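Local coordinates for protein discoidin-2 (Dictyostelium discoideum, PDB 2VM9) that binds galactose and N-acetylgalactosamine as a homotrimeric lectin with a calcium-bearing discoidin domain, and may take part in spore coat formation, at residues N39-S44 against G48-S53; T22-D27 against N142-L147; W52-S55 against N60-I63. One frame throughout, in Å; residues are numbered along the deposited sequence.

All three contacts lie in the N-terminal beta-sandwich, the F5/8 type C (discoidin) domain, and on the same side of the chain's centre. Strand 52-53 ties them together: interactions 1 and 3 share it, while strand 146-153, its antiparallel neighbour, brings in interaction 2. In sequence, interaction 2 joins ends 115 residues apart, and interactions 1 and 3, overlapping at Trp-52 and Ser-53, both fall within that span. The centres of interactions 2 and 3 are about 6 Å apart, those of 1 and 2 about 12 Å, and those of 1 and 3 about 17 Å. The series runs from the calcium site past a partly exposed aromatic pair to a buried tryptophan, and all three adjoin other subunits of the trimer.

Interaction 1 (N39-S44 against G48-S53). With CA (calcium ion), chain B.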
loop_
_atom_site.group_PDB
_atom_site.type_symbol
_atom_site.label_atom_id
_atom_site.label_comp_id
_atom_site.label_asym_id
_atom_site.label_seq_id
_atom_site.Cartn_x
_atom_site.Cartn_y
_atom_site.Cartn_z
ATOM N N ASN A 39 3.741 -26.241 20.006
ATOM C CA ASN A 39 4.503 -25.613 21.080
ATOM C C ASN A 39 5.105 -26.696 21.988
ATOM O O ASN A 39 5.417 -27.801 21.487
ATOM C CB ASN A 39 3.722 -24.489 21.777
ATOM C CG ASN A 39 2.389 -24.970 22.352
ATOM O OD1 ASN A 39 2.187 -26.175 22.538
ATOM N ND2 ASN A 39 1.488 -24.033 22.645
ATOM N N SER A 40 5.311 -26.409 23.268
ATOM C CA SER A 40 6.033 -27.360 24.106
ATOM C C SER A 40 5.270 -28.677 24.228
ATOM O O SER A 40 4.032 -28.687 24.341
ATOM C CB SER A 40 6.308 -26.786 25.491
ATOM O OG SER A 40 7.012 -27.749 26.260
ATOM N N LYS A 41 6.018 -29.779 24.207
ATOM C CA LYS A 41 5.415 -31.081 24.498
ATOM C C LYS A 41 5.357 -31.410 25.991
ATOM O O LYS A 41 4.781 -32.438 26.373
ATOM C CB LYS A 41 6.097 -32.185 23.682
ATOM C CG LYS A 41 6.027 -31.953 22.172
ATOM C CD LYS A 41 4.617 -32.127 21.645
ATOM C CE LYS A 41 3.831 -30.820 21.579
ATOM N NZ LYS A 41 3.860 -30.296 20.192
ATOM N N ASP A 42 5.885 -30.514 26.824
ATOM C CA ASP A 42 5.861 -30.662 28.259
ATOM C C ASP A 42 4.416 -30.777 28.738
ATOM O O ASP A 42 3.657 -29.806 28.713
ATOM C CB ASP A 42 6.557 -29.472 28.913
ATOM C CG ASP A 42 6.740 -29.638 30.404
ATOM O OD1 ASP A 42 6.092 -30.527 31.016
ATOM O OD2 ASP A 42 7.547 -28.867 30.960
ATOM N N ALA A 43 4.030 -31.973 29.179
ATOM C CA ALA A 43 2.646 -32.194 29.604
ATOM C C ALA A 43 2.317 -31.570 30.971
ATOM O O ALA A 43 1.140 -31.530 31.390
ATOM C CB ALA A 43 2.329 -33.688 29.583
ATOM N N SER A 44 3.329 -31.038 31.645
ATOM C CA SER A 44 3.172 -30.486 32.993
ATOM C C SER A 44 2.750 -29.017 33.060
ATOM O O SER A 44 2.538 -28.463 34.145
ATOM C CB SER A 44 4.448 -30.680 33.811
ATOM O OG SER A 44 5.431 -29.691 33.542
ATOM N N GLY A 48 -0.649 -23.011 25.787
ATOM C CA GLY A 48 -1.636 -22.627 24.790
ATOM C C GLY A 48 -2.033 -23.802 23.916
ATOM O O GLY A 48 -1.262 -24.758 23.746
ATOM N N SER A 49 -3.253 -23.738 23.366
ATOM C CA SER A 49 -3.717 -24.760 22.440
ATOM C C SER A 49 -2.939 -24.618 21.141
ATOM O O SER A 49 -2.564 -23.492 20.717
ATOM C CB SER A 49 -5.199 -24.562 22.157
ATOM O OG SER A 49 -5.474 -23.234 21.750
ATOM N N GLU A 50 -2.715 -25.751 20.498
ATOM C CA GLU A 50 -2.153 -25.748 19.150
ATOM C C GLU A 50 -3.299 -25.544 18.148
ATOM O O GLU A 50 -3.628 -26.425 17.322
ATOM C CB GLU A 50 -1.385 -27.050 18.923
ATOM C CG GLU A 50 -0.151 -27.112 19.851
ATOM C CD GLU A 50 0.612 -28.419 19.745
ATOM O OE1 GLU A 50 0.020 -29.411 19.308
ATOM O OE2 GLU A 50 1.794 -28.435 20.109
ATOM N N SER A 51 -3.958 -24.393 18.274
ATOM C CA SER A 51 -5.129 -24.035 17.472
ATOM C C SER A 51 -5.633 -22.678 17.964
ATOM O O SER A 51 -5.366 -22.276 19.099
ATOM C CB SER A 51 -6.299 -25.042 17.664
ATOM O OG SER A 51 -6.747 -25.055 19.051
ATOM N N TRP A 52 -6.411 -22.002 17.129
ATOM C CA TRP A 52 -7.407 -21.080 17.694
ATOM C C TRP A 52 -8.561 -21.976 18.165
ATOM O O TRP A 52 -8.951 -22.917 17.447
ATOM C CB TRP A 52 -7.943 -20.140 16.617
ATOM C CG TRP A 52 -9.256 -19.495 17.014
ATOM C CD1 TRP A 52 -9.460 -18.627 18.061
ATOM C CD2 TRP A 52 -10.522 -19.649 16.363
ATOM N NE1 TRP A 52 -10.777 -18.237 18.097
ATOM C CE2 TRP A 52 -11.461 -18.850 17.080
ATOM C CE3 TRP A 52 -10.963 -20.387 15.254
ATOM C CZ2 TRP A 52 -12.813 -18.750 16.709
ATOM C CZ3 TRP A 52 -12.330 -20.301 14.889
ATOM C CH2 TRP A 52 -13.226 -19.486 15.608
ATOM N N SER A 53 -9.130 -21.682 19.334
ATOM C CA SER A 53 -10.374 -22.374 19.747
ATOM C C SER A 53 -11.391 -21.319 20.188
ATOM O O SER A 53 -11.059 -20.459 21.034
ATOM C CB SER A 53 -10.108 -23.347 20.903
ATOM O OG SER A 53 -9.146 -24.339 20.550
HETATM CA CA CA B . 1.885 -27.566 24.673
HETATM O O HOH W 1 3.145 -27.679 27.146
HETATM O O HOH W 2 -0.408 -27.014 25.237
HETATM O O HOH W 3 1.196 -28.909 22.932
HETATM O O HOH W 4 0.893 -29.495 25.912
#
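Asn-39 makes three connections, to Glu-50, to Gly-48 and to the calcium ion. Its backbone N gives a hydrogen bond to Glu-50 OE2 at 2.9 Å, reaching that oxygen on its anti side but 24° out of the carboxylate plane. The side chain is divided by function: OD1 binds the calcium at 2.6 Å, and ND2 donates to the carbonyl O of Gly-48 at 3.0 Å. This second bond is almost straight (177°) and stays in the amide plane of Asn-39, although it arrives above the plane of the Gly-48 carbonyl. With chi1 at 57°, CG sits between the backbone N and the carbonyl carbon, and the amide turns one end to metal and the other to protein.

Ser-40 supplies its carbonyl O to the calcium at 2.4 Å, while its OG accepts from Asp-42 N in an ST turn. Lys-41 starts away from the partner segment but bends back through its outer torsions until NZ meets Glu-50 OE2 at 2.8 Å, a salt bridge on the syn lone pair. OE2 is therefore gripped by both Lys-41 NZ and Asn-39 N, a setting that would be expected to favour the ionised carboxylate. Farther along, Asp-42 O accepts from a calcium-bound water, and Asp-42 OD1 takes both Ser-44 N and Ser-44 OG from one face in an Asx turn. Four waters and Asp-47 OD1 complete the calcium shell; one of these waters also donates to Gly-48 O, at 2.8 Å.

This is the calcium-binding loop of the discoidin beta-sandwich, shaped by the ST and Asx turns within the long connection between strands 17-20 and 52-53. Glu-50 N is held by Asp-83, Thr-22 of the second subunit packs on Asn-39, and the chain then enters strand 52-53 beside strand 146-153.

Interaction 2 (T22-D27 against N142-L147); sequences TDYNAD and NNHISL
At the rim of the discoidin-domain beta-sandwich, two connections come together through an aromatic pair: the loop that follows strand 17-20 contributes Tyr-24, and the turn leading into strand 146-153 contributes His-144. The backbones stay well apart, with 9.7 Å between Tyr-24 CA and Ser-146 CA, and the two rings make the connection. Both side chains set out toward the opposite segment. In each, CG lies anti to the backbone N (chi1 -163° for Tyr-24 and -156° for His-144), which carries the ring toward the other loop.

The rings meet obliquely, with planes 79° apart and centroids separated by 5.7 Å. The touch involves Tyr-24 CD1 and the CE1-NE2 bond of His-144, and the buried area is correspondingly small. Both residues are partly exposed, and the pair lies well away from the calcium and carbohydrate sites.

Other partners do much to fix the two rings. Tyr-24 makes an edge-to-face pair with His-28, and Arg-45 of the third subunit packs against it, so this corner of the sandwich also adjoins the trimer interface. The imidazole has its polar anchor in Ser-54, whose carbonyl O is hydrogen-bonded to His-144 NE2. That bond ties the imidazole to the chain just after strand 52-53, and CE1, next to NE2, lies beside the tyrosine. The nearest approach between the two rings is from carbon to carbon, His-144 CE1 standing 3.9 Å from Tyr-24 CD1, with His-144 NE2 only slightly farther from Tyr-24 CD1, at 4.1 Å.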
loop_
_atom_site.group_PDB
_atom_site.type_symbol
_atom_site.label_atom_id
_atom_site.label_comp_id
_atom_site.label_asym_id
_atom_site.label_seq_id
_atom_site.Cartn_x
_atom_site.Cartn_y
_atom_site.Cartn_z
ATOM N N THR A 22 -14.814 -15.190 18.984
ATOM C CA THR A 22 -14.579 -15.396 20.421
ATOM C C THR A 22 -13.377 -16.339 20.543
ATOM O O THR A 22 -13.031 -17.048 19.566
ATOM C CB THR A 22 -15.805 -16.032 21.157
ATOM O OG1 THR A 22 -16.028 -17.376 20.675
ATOM C CG2 THR A 22 -17.090 -15.175 20.959
ATOM N N ASP A 23 -12.775 -16.341 21.736
ATOM C CA ASP A 23 -11.616 -17.198 22.070
ATOM C C ASP A 23 -11.972 -17.907 23.367
ATOM O O ASP A 23 -12.436 -17.268 24.314
ATOM C CB ASP A 23 -10.378 -16.356 22.381
ATOM C CG ASP A 23 -9.760 -15.719 21.157
ATOM O OD1 ASP A 23 -10.018 -16.187 20.011
ATOM O OD2 ASP A 23 -8.975 -14.754 21.363
ATOM N N TYR A 24 -11.720 -19.212 23.438
ATOM C CA TYR A 24 -11.954 -19.902 24.705
ATOM C C TYR A 24 -11.265 -19.159 25.856
ATOM O O TYR A 24 -11.821 -19.002 26.954
ATOM C CB TYR A 24 -11.447 -21.338 24.632
ATOM C CG TYR A 24 -12.066 -22.125 25.742
ATOM C CD1 TYR A 24 -13.383 -22.590 25.624
ATOM C CD2 TYR A 24 -11.358 -22.389 26.909
ATOM C CE1 TYR A 24 -13.992 -23.296 26.668
ATOM C CE2 TYR A 24 -11.958 -23.100 27.968
ATOM C CZ TYR A 24 -13.270 -23.533 27.833
ATOM O OH TYR A 24 -13.868 -24.261 28.853
ATOM N N ASN A 25 -10.040 -18.708 25.582
ATOM C CA ASN A 25 -9.380 -17.648 26.348
ATOM C C ASN A 25 -8.148 -17.265 25.528
ATOM O O ASN A 25 -7.993 -17.715 24.396
ATOM C CB ASN A 25 -8.990 -18.110 27.760
ATOM C CG ASN A 25 -8.153 -19.366 27.759
ATOM O OD1 ASN A 25 -7.298 -19.565 26.892
ATOM N ND2 ASN A 25 -8.392 -20.233 28.743
ATOM N N ALA A 26 -7.303 -16.395 26.070
ATOM C CA ALA A 26 -6.188 -15.856 25.264
ATOM C C ALA A 26 -5.200 -16.963 24.929
ATOM O O ALA A 26 -4.541 -16.906 23.897
ATOM C CB ALA A 26 -5.484 -14.684 26.002
ATOM N N ASP A 27 -5.084 -17.975 25.800
ATOM C CA ASP A 27 -4.251 -19.124 25.466
ATOM C C ASP A 27 -4.845 -20.054 24.371
ATOM O O ASP A 27 -4.210 -21.023 23.993
ATOM C CB ASP A 27 -3.867 -19.921 26.718
ATOM C CG ASP A 27 -2.691 -19.312 27.442
ATOM O OD1 ASP A 27 -1.752 -18.851 26.765
ATOM O OD2 ASP A 27 -2.719 -19.343 28.691
ATOM N N ASN A 142 -15.859 -31.287 15.194
ATOM C CA ASN A 142 -15.714 -32.423 16.098
ATOM C C ASN A 142 -15.235 -31.870 17.416
ATOM O O ASN A 142 -14.125 -31.333 17.490
ATOM C CB ASN A 142 -14.687 -33.449 15.592
ATOM C CG ASN A 142 -14.461 -34.547 16.615
ATOM O OD1 ASN A 142 -13.348 -34.876 16.850
ATOM N ND2 ASN A 142 -15.457 -35.159 17.096
ATOM N N ASN A 143 -16.077 -32.009 18.440
ATOM C CA ASN A 143 -15.774 -31.618 19.825
ATOM C C ASN A 143 -15.705 -30.120 20.138
ATOM O O ASN A 143 -16.254 -29.673 21.137
ATOM C CB ASN A 143 -14.509 -32.329 20.342
ATOM C CG ASN A 143 -14.804 -33.795 20.673
ATOM O OD1 ASN A 143 -15.928 -34.100 21.045
ATOM N ND2 ASN A 143 -13.822 -34.683 20.537
ATOM N N HIS A 144 -15.012 -29.363 19.302
ATOM C CA HIS A 144 -14.903 -27.911 19.526
ATOM C C HIS A 144 -14.508 -27.234 18.236
ATOM O O HIS A 144 -13.880 -27.855 17.392
ATOM C CB HIS A 144 -13.822 -27.622 20.583
ATOM C CG HIS A 144 -14.021 -26.316 21.287
ATOM N ND1 HIS A 144 -14.740 -26.210 22.458
ATOM C CD2 HIS A 144 -13.628 -25.064 20.967
ATOM C CE1 HIS A 144 -14.757 -24.947 22.849
ATOM N NE2 HIS A 144 -14.101 -24.229 21.950
ATOM N N ILE A 145 -14.850 -25.954 18.104
ATOM C CA ILE A 145 -14.405 -25.168 16.966
ATOM C C ILE A 145 -12.941 -24.798 17.264
ATOM O O ILE A 145 -12.660 -23.842 17.979
ATOM C CB ILE A 145 -15.269 -23.929 16.774
ATOM C CG1 ILE A 145 -16.707 -24.355 16.434
ATOM C CG2 ILE A 145 -14.667 -23.025 15.673
ATOM C CD1 ILE A 145 -17.727 -23.189 16.491
ATOM N N SER A 146 -12.038 -25.602 16.721
ATOM C CA SER A 146 -10.606 -25.424 16.904
ATOM C C SER A 146 -9.958 -25.678 15.552
ATOM O O SER A 146 -10.259 -26.671 14.870
ATOM C CB SER A 146 -10.043 -26.410 17.955
ATOM O OG SER A 146 -10.659 -26.232 19.232
ATOM N N LEU A 147 -9.052 -24.786 15.145
ATOM C CA LEU A 147 -8.418 -24.993 13.853
ATOM C C LEU A 147 -7.076 -24.296 13.776
ATOM O O LEU A 147 -6.772 -23.372 14.568
ATOM C CB LEU A 147 -9.309 -24.533 12.686
ATOM C CG LEU A 147 -9.536 -23.007 12.601
ATOM C CD1 LEU A 147 -8.430 -22.305 11.818
ATOM C CD2 LEU A 147 -10.884 -22.681 11.987
#

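Interaction 3 (W52-S55 against N60-I63)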
loop_
_atom_site.group_PDB
_atom_site.type_symbol
_atom_site.label_atom_id
_atom_site.label_comp_id
_atom_site.label_asym_id
_atom_site.label_seq_id
_atom_site.Cartn_x
_atom_site.Cartn_y
_atom_site.Cartn_z
ATOM N N TRP A 52 -6.411 -22.002 17.129
ATOM C CA TRP A 52 -7.407 -21.080 17.694
ATOM C C TRP A 52 -8.561 -21.976 18.165
ATOM O O TRP A 52 -8.951 -22.917 17.447
ATOM C CB TRP A 52 -7.943 -20.140 16.617
ATOM C CG TRP A 52 -9.256 -19.495 17.014
ATOM C CD1 TRP A 52 -9.460 -18.627 18.061
ATOM C CD2 TRP A 52 -10.522 -19.649 16.363
ATOM N NE1 TRP A 52 -10.777 -18.237 18.097
ATOM C CE2 TRP A 52 -11.461 -18.850 17.080
ATOM C CE3 TRP A 52 -10.963 -20.387 15.254
ATOM C CZ2 TRP A 52 -12.813 -18.750 16.709
ATOM C CZ3 TRP A 52 -12.330 -20.301 14.889
ATOM C CH2 TRP A 52 -13.226 -19.486 15.608
ATOM N N SER A 53 -9.130 -21.682 19.334
ATOM C CA SER A 53 -10.374 -22.374 19.747
ATOM C C SER A 53 -11.391 -21.319 20.188
ATOM O O SER A 53 -11.059 -20.459 21.034
ATOM C CB SER A 53 -10.108 -23.347 20.903
ATOM O OG SER A 53 -9.146 -24.339 20.550
ATOM N N SER A 54 -12.619 -21.397 19.660
ATOM C CA SER A 54 -13.640 -20.404 19.997
ATOM C C SER A 54 -14.060 -20.542 21.469
ATOM O O SER A 54 -13.736 -21.523 22.138
ATOM C CB SER A 54 -14.872 -20.549 19.086
ATOM O OG SER A 54 -15.600 -21.696 19.464
ATOM N N SER A 55 -14.802 -19.556 21.965
ATOM C CA SER A 55 -15.441 -19.722 23.266
ATOM C C SER A 55 -16.859 -20.302 23.136
ATOM O O SER A 55 -17.219 -21.283 23.801
ATOM C CB SER A 55 -15.478 -18.414 24.054
ATOM O OG SER A 55 -16.068 -18.679 25.332
ATOM N N ASN A 60 -21.878 -19.395 14.158
ATOM C CA ASN A 60 -21.612 -17.957 13.980
ATOM C C ASN A 60 -20.176 -17.520 14.289
ATOM O O ASN A 60 -19.895 -16.310 14.351
ATOM C CB ASN A 60 -22.560 -17.194 14.910
ATOM C CG ASN A 60 -24.005 -17.508 14.598
ATOM O OD1 ASN A 60 -24.402 -17.473 13.434
ATOM N ND2 ASN A 60 -24.775 -17.862 15.621
ATOM N N GLN A 61 -19.290 -18.482 14.543
ATOM C CA GLN A 61 -17.899 -18.146 14.890
ATOM C C GLN A 61 -17.091 -17.937 13.611
ATOM O O GLN A 61 -17.489 -18.382 12.540
ATOM C CB GLN A 61 -17.267 -19.272 15.724
ATOM C CG GLN A 61 -18.092 -19.569 16.988
ATOM C CD GLN A 61 -18.268 -18.321 17.830
ATOM O OE1 GLN A 61 -17.286 -17.690 18.268
ATOM N NE2 GLN A 61 -19.525 -17.929 18.042
ATOM N N PHE A 62 -15.955 -17.256 13.726
ATOM C CA PHE A 62 -15.148 -16.967 12.538
ATOM C C PHE A 62 -13.789 -16.473 12.947
ATOM O O PHE A 62 -13.604 -16.057 14.087
ATOM C CB PHE A 62 -15.814 -15.863 11.654
ATOM C CG PHE A 62 -16.154 -14.590 12.425
ATOM C CD1 PHE A 62 -15.163 -13.653 12.707
ATOM C CD2 PHE A 62 -17.463 -14.342 12.825
ATOM C CE1 PHE A 62 -15.469 -12.475 13.447
ATOM C CE2 PHE A 62 -17.803 -13.182 13.547
ATOM C CZ PHE A 62 -16.785 -12.250 13.879
ATOM N N ILE A 63 -12.865 -16.478 11.988
ATOM C CA ILE A 63 -11.696 -15.597 12.066
ATOM C C ILE A 63 -11.712 -14.761 10.796
ATOM O O ILE A 63 -11.865 -15.302 9.692
ATOM C CB ILE A 63 -10.348 -16.349 12.143
ATOM C CG1 ILE A 63 -10.330 -17.390 13.270
ATOM C CG2 ILE A 63 -9.172 -15.329 12.303
ATOM C CD1 ILE A 63 -9.072 -18.245 13.242
#
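Ile-63 lays its CG1-CD1 arm over one face of the Trp-52 indole. CG1 is 3.8 Å from the centroid of the six-membered ring and 17° off its normal, a CH-pi contact, and Ile-63 CD1 lies over the CD2-CE3 side, toward CB, coming within 3.5 Å of Trp-52 CE3. The two side chains run past each other in opposite directions. With chi2 at 173° the isoleucine arm is extended, and both CG1 and CD1 lie along the indole.

The far end of the tryptophan meets the preceding residues differently. Gln-61 CB lies at the ring edge, close to its plane and 4.0 Å from Trp-52 CH2, and the carbonyl O of Phe-62 approaches the same CH2 obliquely at 3.8 Å. On the face opposite Ile-63, the backbone N of Ser-54 stands over the rim, so the indole is held between the chain just after strand 52-53 and the start of strand 63-67. Ser-54 also uses CB, which packs against Gln-61 OE1 at 3.8 Å.

The polar groups are satisfied around this apolar centre. Trp-52 NE1 donates to Thr-22 O, Gln-61 OE1 is hydrogen-bonded to Ser-21 OG and Thr-22 OG1 and its NE2 to Asp-58, and Ser-54 OG to Val-56 O. Strands 52-53 and 63-67 belong to different sheets of the sandwich, and the tryptophan bridges them, with Leu-147 packing beside it. Because the two segments share no hydrogen bonds, their attachment rests on dispersion and shape, while polar partners outside them fix the orientation of the indole and the amide.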